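Long-range contact in protein-glutamine gamma-glutamyltransferase (Pseudomonas aeruginosa PAO1, PDB 6G49), which has transglutaminase activity in vitro, held in its periplasmic domain, is critical for the viability of the bacterium and might serve a function linked to the cell wall: residues Q88-W100 against Q128-H141. Sequence-based numbering, arbitrary orientation. Where two conformers were deposited one is given.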
loop_
_atom_site.group_PDB
_atom_site.type_symbol
_atom_site.label_atom_id
_atom_site.label_comp_id
_atom_site.label_asym_id
_atom_site.label_seq_id
_atom_site.Cartn_x
_atom_site.Cartn_y
_atom_site.Cartn_z
ATOM N N GLN A 88 10.510 -5.103 -2.374
ATOM C CA GLN A 88 10.322 -6.017 -1.223
ATOM C C GLN A 88 11.697 -6.379 -0.628
ATOM O O GLN A 88 12.647 -6.657 -1.392
ATOM C CB GLN A 88 9.626 -7.317 -1.672
ATOM C CG GLN A 88 9.312 -8.293 -0.583
ATOM C CD GLN A 88 8.569 -9.506 -1.106
ATOM O OE1 GLN A 88 9.010 -10.158 -2.065
ATOM N NE2 GLN A 88 7.403 -9.708 -0.517
ATOM N N ALA A 89 11.712 -6.409 0.691
ATOM C CA ALA A 89 12.851 -6.950 1.500
ATOM C C ALA A 89 12.486 -8.349 1.969
ATOM O O ALA A 89 11.338 -8.700 2.126
ATOM C CB ALA A 89 13.145 -6.022 2.625
ATOM N N PRO A 90 13.469 -9.169 2.370
ATOM C CA PRO A 90 13.142 -10.411 3.078
ATOM C C PRO A 90 12.420 -10.192 4.403
ATOM O O PRO A 90 12.691 -9.233 5.104
ATOM C CB PRO A 90 14.508 -11.054 3.301
ATOM C CG PRO A 90 15.443 -10.345 2.375
ATOM C CD PRO A 90 14.893 -8.937 2.148
ATOM N N GLN A 91 11.536 -11.130 4.804
ATOM C CA GLN A 91 10.711 -10.983 6.025
ATOM C C GLN A 91 10.933 -12.209 6.934
ATOM O O GLN A 91 11.468 -13.244 6.470
ATOM C CB GLN A 91 9.206 -10.877 5.703
ATOM C CG GLN A 91 8.827 -9.745 4.723
ATOM C CD GLN A 91 9.096 -8.365 5.292
ATOM O OE1 GLN A 91 8.975 -8.127 6.491
ATOM N NE2 GLN A 91 9.547 -7.461 4.435
ATOM N N TRP A 92 10.435 -12.112 8.172
ATOM C CA TRP A 92 10.365 -13.240 9.116
ATOM C C TRP A 92 8.899 -13.350 9.562
ATOM O O TRP A 92 8.046 -12.689 9.018
ATOM C CB TRP A 92 11.354 -13.071 10.285
ATOM C CG TRP A 92 11.344 -11.733 10.973
ATOM C CD1 TRP A 92 10.615 -11.383 12.082
ATOM C CD2 TRP A 92 12.140 -10.571 10.649
ATOM N NE1 TRP A 92 10.899 -10.096 12.460
ATOM C CE2 TRP A 92 11.803 -9.561 11.587
ATOM C CE3 TRP A 92 13.069 -10.267 9.640
ATOM C CZ2 TRP A 92 12.368 -8.283 11.542
ATOM C CZ3 TRP A 92 13.635 -9.008 9.609
ATOM C CH2 TRP A 92 13.285 -8.037 10.545
ATOM N N SER A 93 8.603 -14.204 10.534
ATOM C CA SER A 93 7.214 -14.443 10.967
ATOM C C SER A 93 6.619 -13.194 11.635
ATOM O O SER A 93 7.308 -12.462 12.357
ATOM C CB SER A 93 7.117 -15.644 11.879
ATOM O OG SER A 93 5.756 -15.859 12.242
ATOM N N GLY A 94 5.331 -12.915 11.355
ATOM C CA GLY A 94 4.578 -11.879 12.074
ATOM C C GLY A 94 3.411 -12.436 12.891
ATOM O O GLY A 94 2.661 -11.676 13.453
ATOM N N GLU A 95 3.283 -13.767 12.998
ATOM C CA GLU A 95 2.173 -14.439 13.672
ATOM C C GLU A 95 2.498 -14.620 15.170
ATOM O O GLU A 95 2.669 -15.751 15.602
ATOM C CB GLU A 95 1.951 -15.774 12.946
ATOM C CG GLU A 95 0.694 -16.527 13.361
ATOM C CD GLU A 95 -0.619 -15.842 13.030
ATOM O OE1 GLU A 95 -0.601 -14.749 12.454
ATOM O OE2 GLU A 95 -1.660 -16.399 13.382
ATOM N N ASP A 96 2.607 -13.525 15.930
ATOM C CA ASP A 96 2.868 -13.543 17.386
ATOM C C ASP A 96 2.289 -12.251 17.982
ATOM O O ASP A 96 1.981 -11.303 17.240
ATOM C CB ASP A 96 4.353 -13.788 17.723
ATOM C CG ASP A 96 5.406 -12.994 16.944
ATOM O OD1 ASP A 96 5.140 -11.823 16.535
ATOM O OD2 ASP A 96 6.506 -13.545 16.765
ATOM N N ALA A 97 2.150 -12.225 19.316
ATOM C CA ALA A 97 1.465 -11.153 20.044
ATOM C C ALA A 97 2.313 -9.873 20.125
ATOM O O ALA A 97 1.754 -8.775 20.241
ATOM C CB ALA A 97 1.079 -11.641 21.417
ATOM N N LEU A 98 3.647 -9.988 20.074
ATOM C CA LEU A 98 4.509 -8.780 19.962
ATOM C C LEU A 98 4.295 -8.130 18.588
ATOM O O LEU A 98 4.473 -6.917 18.391
ATOM C CB LEU A 98 5.982 -9.150 20.179
ATOM C CG LEU A 98 6.632 -9.961 19.063
ATOM C CD1 LEU A 98 7.273 -9.058 18.020
ATOM C CD2 LEU A 98 7.656 -10.924 19.640
ATOM N N HIS A 99 3.899 -8.941 17.608
ATOM C CA HIS A 99 3.689 -8.382 16.363
ATOM C C HIS A 99 2.378 -7.592 16.385
ATOM O O HIS A 99 2.401 -6.488 15.947
ATOM C CB HIS A 99 3.907 -9.377 15.214
ATOM C CG HIS A 99 5.197 -9.114 14.514
ATOM N ND1 HIS A 99 5.347 -8.093 13.539
ATOM C CD2 HIS A 99 6.421 -9.670 14.698
ATOM C CE1 HIS A 99 6.613 -8.070 13.167
ATOM N NE2 HIS A 99 7.294 -9.034 13.859
ATOM N N TRP A 100 1.262 -8.146 16.896
ATOM C CA TRP A 100 -0.041 -7.510 16.714
ATOM C C TRP A 100 -1.079 -8.052 17.710
ATOM O O TRP A 100 -0.874 -9.082 18.291
ATOM C CB TRP A 100 -0.543 -7.662 15.282
ATOM C CG TRP A 100 -0.925 -9.047 14.852
ATOM C CD1 TRP A 100 -0.083 -10.093 14.627
ATOM C CD2 TRP A 100 -2.244 -9.536 14.571
ATOM N NE1 TRP A 100 -0.795 -11.183 14.213
ATOM C CE2 TRP A 100 -2.122 -10.877 14.182
ATOM C CE3 TRP A 100 -3.520 -8.973 14.605
ATOM C CZ2 TRP A 100 -3.215 -11.660 13.824
ATOM C CZ3 TRP A 100 -4.600 -9.738 14.223
ATOM C CH2 TRP A 100 -4.445 -11.073 13.866
ATOM N N GLN A 128 -5.778 -13.319 8.590
ATOM C CA GLN A 128 -5.513 -14.730 8.875
ATOM C C GLN A 128 -6.258 -15.589 7.836
ATOM O O GLN A 128 -7.337 -15.166 7.391
ATOM C CB GLN A 128 -6.015 -15.105 10.277
ATOM C CG GLN A 128 -5.464 -14.213 11.361
ATOM C CD GLN A 128 -4.063 -14.571 11.756
ATOM O OE1 GLN A 128 -3.895 -15.229 12.784
ATOM N NE2 GLN A 128 -3.057 -14.110 10.984
ATOM N N THR A 129 -5.690 -16.724 7.409
ATOM C CA THR A 129 -6.348 -17.549 6.399
ATOM C C THR A 129 -6.366 -18.983 6.912
ATOM O O THR A 129 -5.696 -19.322 7.891
ATOM C CB THR A 129 -5.678 -17.533 5.013
ATOM O OG1 THR A 129 -4.547 -18.401 5.015
ATOM C CG2 THR A 129 -5.275 -16.125 4.604
ATOM N N ASP A 130 -7.105 -19.808 6.184
ATOM C CA ASP A 130 -7.125 -21.246 6.430
ATOM C C ASP A 130 -6.065 -22.009 5.624
ATOM O O ASP A 130 -6.128 -23.253 5.515
ATOM C CB ASP A 130 -8.518 -21.786 6.088
ATOM C CG ASP A 130 -8.870 -21.757 4.604
ATOM O OD1 ASP A 130 -8.302 -20.953 3.803
ATOM O OD2 ASP A 130 -9.746 -22.547 4.196
ATOM N N GLN A 131 -5.136 -21.315 4.973
ATOM C CA GLN A 131 -4.131 -21.923 4.136
ATOM C C GLN A 131 -2.922 -22.258 5.009
ATOM O O GLN A 131 -2.272 -21.345 5.530
ATOM C CB GLN A 131 -3.759 -21.008 2.973
ATOM C CG GLN A 131 -4.921 -20.678 2.056
ATOM C CD GLN A 131 -5.562 -21.896 1.445
ATOM O OE1 GLN A 131 -6.703 -22.263 1.812
ATOM N NE2 GLN A 131 -4.847 -22.516 0.524
ATOM N N THR A 132 -2.583 -23.568 5.130
ATOM C CA THR A 132 -1.518 -23.995 6.068
ATOM C C THR A 132 -0.131 -23.762 5.446
ATOM O O THR A 132 0.875 -23.767 6.166
ATOM C CB THR A 132 -1.751 -25.441 6.545
ATOM O OG1 THR A 132 -1.590 -26.275 5.410
ATOM C CG2 THR A 132 -3.135 -25.658 7.102
ATOM N N ASP A 133 -0.073 -23.400 4.167
ATOM C CA ASP A 133 1.185 -23.157 3.483
ATOM C C ASP A 133 1.439 -21.642 3.375
ATOM O O ASP A 133 2.327 -21.225 2.648
ATOM C CB ASP A 133 1.199 -23.786 2.094
ATOM C CG ASP A 133 0.112 -23.287 1.179
ATOM O OD1 ASP A 133 -0.691 -22.445 1.636
ATOM O OD2 ASP A 133 0.102 -23.688 0.017
ATOM N N THR A 134 0.640 -20.852 4.086
ATOM C CA THR A 134 0.698 -19.352 3.983
ATOM C C THR A 134 0.859 -18.782 5.378
ATOM O O THR A 134 0.164 -19.157 6.281
ATOM C CB THR A 134 -0.548 -18.805 3.279
ATOM O OG1 THR A 134 -0.667 -19.363 1.983
ATOM C CG2 THR A 134 -0.532 -17.288 3.118
ATOM N N ARG A 135 1.758 -17.809 5.559
ATOM C CA ARG A 135 2.031 -17.243 6.824
ATOM C C ARG A 135 1.917 -15.716 6.786
ATOM O O ARG A 135 2.346 -15.131 5.776
ATOM C CB ARG A 135 3.485 -17.554 7.174
ATOM C CG ARG A 135 3.883 -17.154 8.579
ATOM C CD ARG A 135 5.338 -17.517 8.904
ATOM N NE ARG A 135 5.584 -18.948 9.090
ATOM C CZ ARG A 135 5.560 -19.590 10.262
ATOM N NH1 ARG A 135 5.060 -19.006 11.341
ATOM N NH2 ARG A 135 6.035 -20.821 10.344
ATOM N N LEU A 136 1.408 -15.125 7.867
ATOM C CA LEU A 136 1.444 -13.688 8.045
ATOM C C LEU A 136 2.875 -13.314 8.422
ATOM O O LEU A 136 3.403 -13.771 9.455
ATOM C CB LEU A 136 0.460 -13.265 9.118
ATOM C CG LEU A 136 0.348 -11.771 9.351
ATOM C CD1 LEU A 136 -0.360 -11.110 8.199
ATOM C CD2 LEU A 136 -0.341 -11.471 10.678
ATOM N N MET A 137 3.507 -12.494 7.595
ATOM C CA MET A 137 4.923 -12.147 7.806
ATOM C C MET A 137 5.031 -10.879 8.666
ATOM O O MET A 137 4.027 -10.244 9.059
ATOM C CB MET A 137 5.642 -12.004 6.457
ATOM C CG MET A 137 5.501 -13.183 5.518
ATOM S SD MET A 137 6.028 -14.756 6.324
ATOM C CE MET A 137 7.798 -14.476 6.191
ATOM N N SER A 138 6.280 -10.489 8.985
ATOM C CA SER A 138 6.574 -9.422 9.902
ATOM C C SER A 138 6.049 -8.064 9.406
ATOM O O SER A 138 5.793 -7.207 10.241
ATOM C CB SER A 138 8.098 -9.312 10.178
ATOM O OG SER A 138 8.908 -9.527 9.032
ATOM N N ASP A 139 5.848 -7.913 8.079
ATOM C CA ASP A 139 5.326 -6.679 7.500
ATOM C C ASP A 139 3.809 -6.792 7.224
ATOM O O ASP A 139 3.268 -6.012 6.392
ATOM C CB ASP A 139 6.100 -6.320 6.237
ATOM C CG ASP A 139 5.858 -7.276 5.082
ATOM O OD1 ASP A 139 5.404 -8.442 5.382
ATOM O OD2 ASP A 139 6.157 -6.918 3.921
ATOM N N PHE A 140 3.159 -7.802 7.836
ATOM C CA PHE A 140 1.699 -7.980 7.819
ATOM C C PHE A 140 1.208 -8.301 6.410
ATOM O O PHE A 140 0.080 -8.004 6.105
ATOM C CB PHE A 140 0.997 -6.745 8.370
ATOM C CG PHE A 140 1.397 -6.433 9.791
ATOM C CD1 PHE A 140 0.838 -7.141 10.834
ATOM C CD2 PHE A 140 2.421 -5.542 10.078
ATOM C CE1 PHE A 140 1.275 -6.964 12.143
ATOM C CE2 PHE A 140 2.849 -5.369 11.381
ATOM C CZ PHE A 140 2.269 -6.068 12.406
ATOM N N HIS A 141 2.008 -8.950 5.587
ATOM C CA HIS A 141 1.512 -9.507 4.332
ATOM C C HIS A 141 1.574 -11.033 4.426
ATOM O O HIS A 141 2.348 -11.584 5.183
ATOM C CB HIS A 141 2.317 -8.969 3.134
ATOM C CG HIS A 141 3.442 -9.826 2.689
ATOM N ND1 HIS A 141 4.653 -9.811 3.330
ATOM C CD2 HIS A 141 3.586 -10.686 1.658
ATOM C CE1 HIS A 141 5.475 -10.663 2.727
ATOM N NE2 HIS A 141 4.847 -11.233 1.701
HETATM O O HOH W 1 6.562 -7.645 1.429
#
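A single beta bridge, Ser93 with Met137, joins the loop leading to strand 100-101 to the chain leaving strand 134-136, with Gly94 N bonded to Leu136 O (2.8 Å) and Ser138 N to Trp92 O. The Ser138 hydroxyl ties Gln91 and Trp92 together: OG donates to a lone pair of Gln91 OE1 (2.9 Å), in the Gln91 conformer given, and accepts Trp92 N along a nearly straight bond (166°). Ser138 CB meanwhile stands over the five-membered ring of Trp92, a CH-pi contact; Arg171 adds a cation-pi contact to this indole. Ser138 is the second residue of the type I beta turn from Met137 to Phe140, within the TgpA N-terminal domain and away from the predicted catalytic residues. In that turn the Asp139 carboxylate stacks on the same Gln91 amide, the planes 6° apart, while Gln91 NE2 bonds to Glu79. Asp139 OD1 takes His141 ND1 on its syn lone pair (2.6 Å), which should fix the imidazole's rotation; OD2 reaches Gln88 NE2 through a water. Further along, His99 points its ring edge at the face of Phe140 in an offset edge-to-face pair. Bent at chi2 (65°) in the conformer given, Glu95 swings its carboxylate to Gln128, and Gln128 NE2 donates to Glu95 OE1 (2.9 Å). Gln128 CD lies at the Trp100 ring edge, near CZ2; Leu136 CD2 packs 3.6 Å from Trp100 NE1.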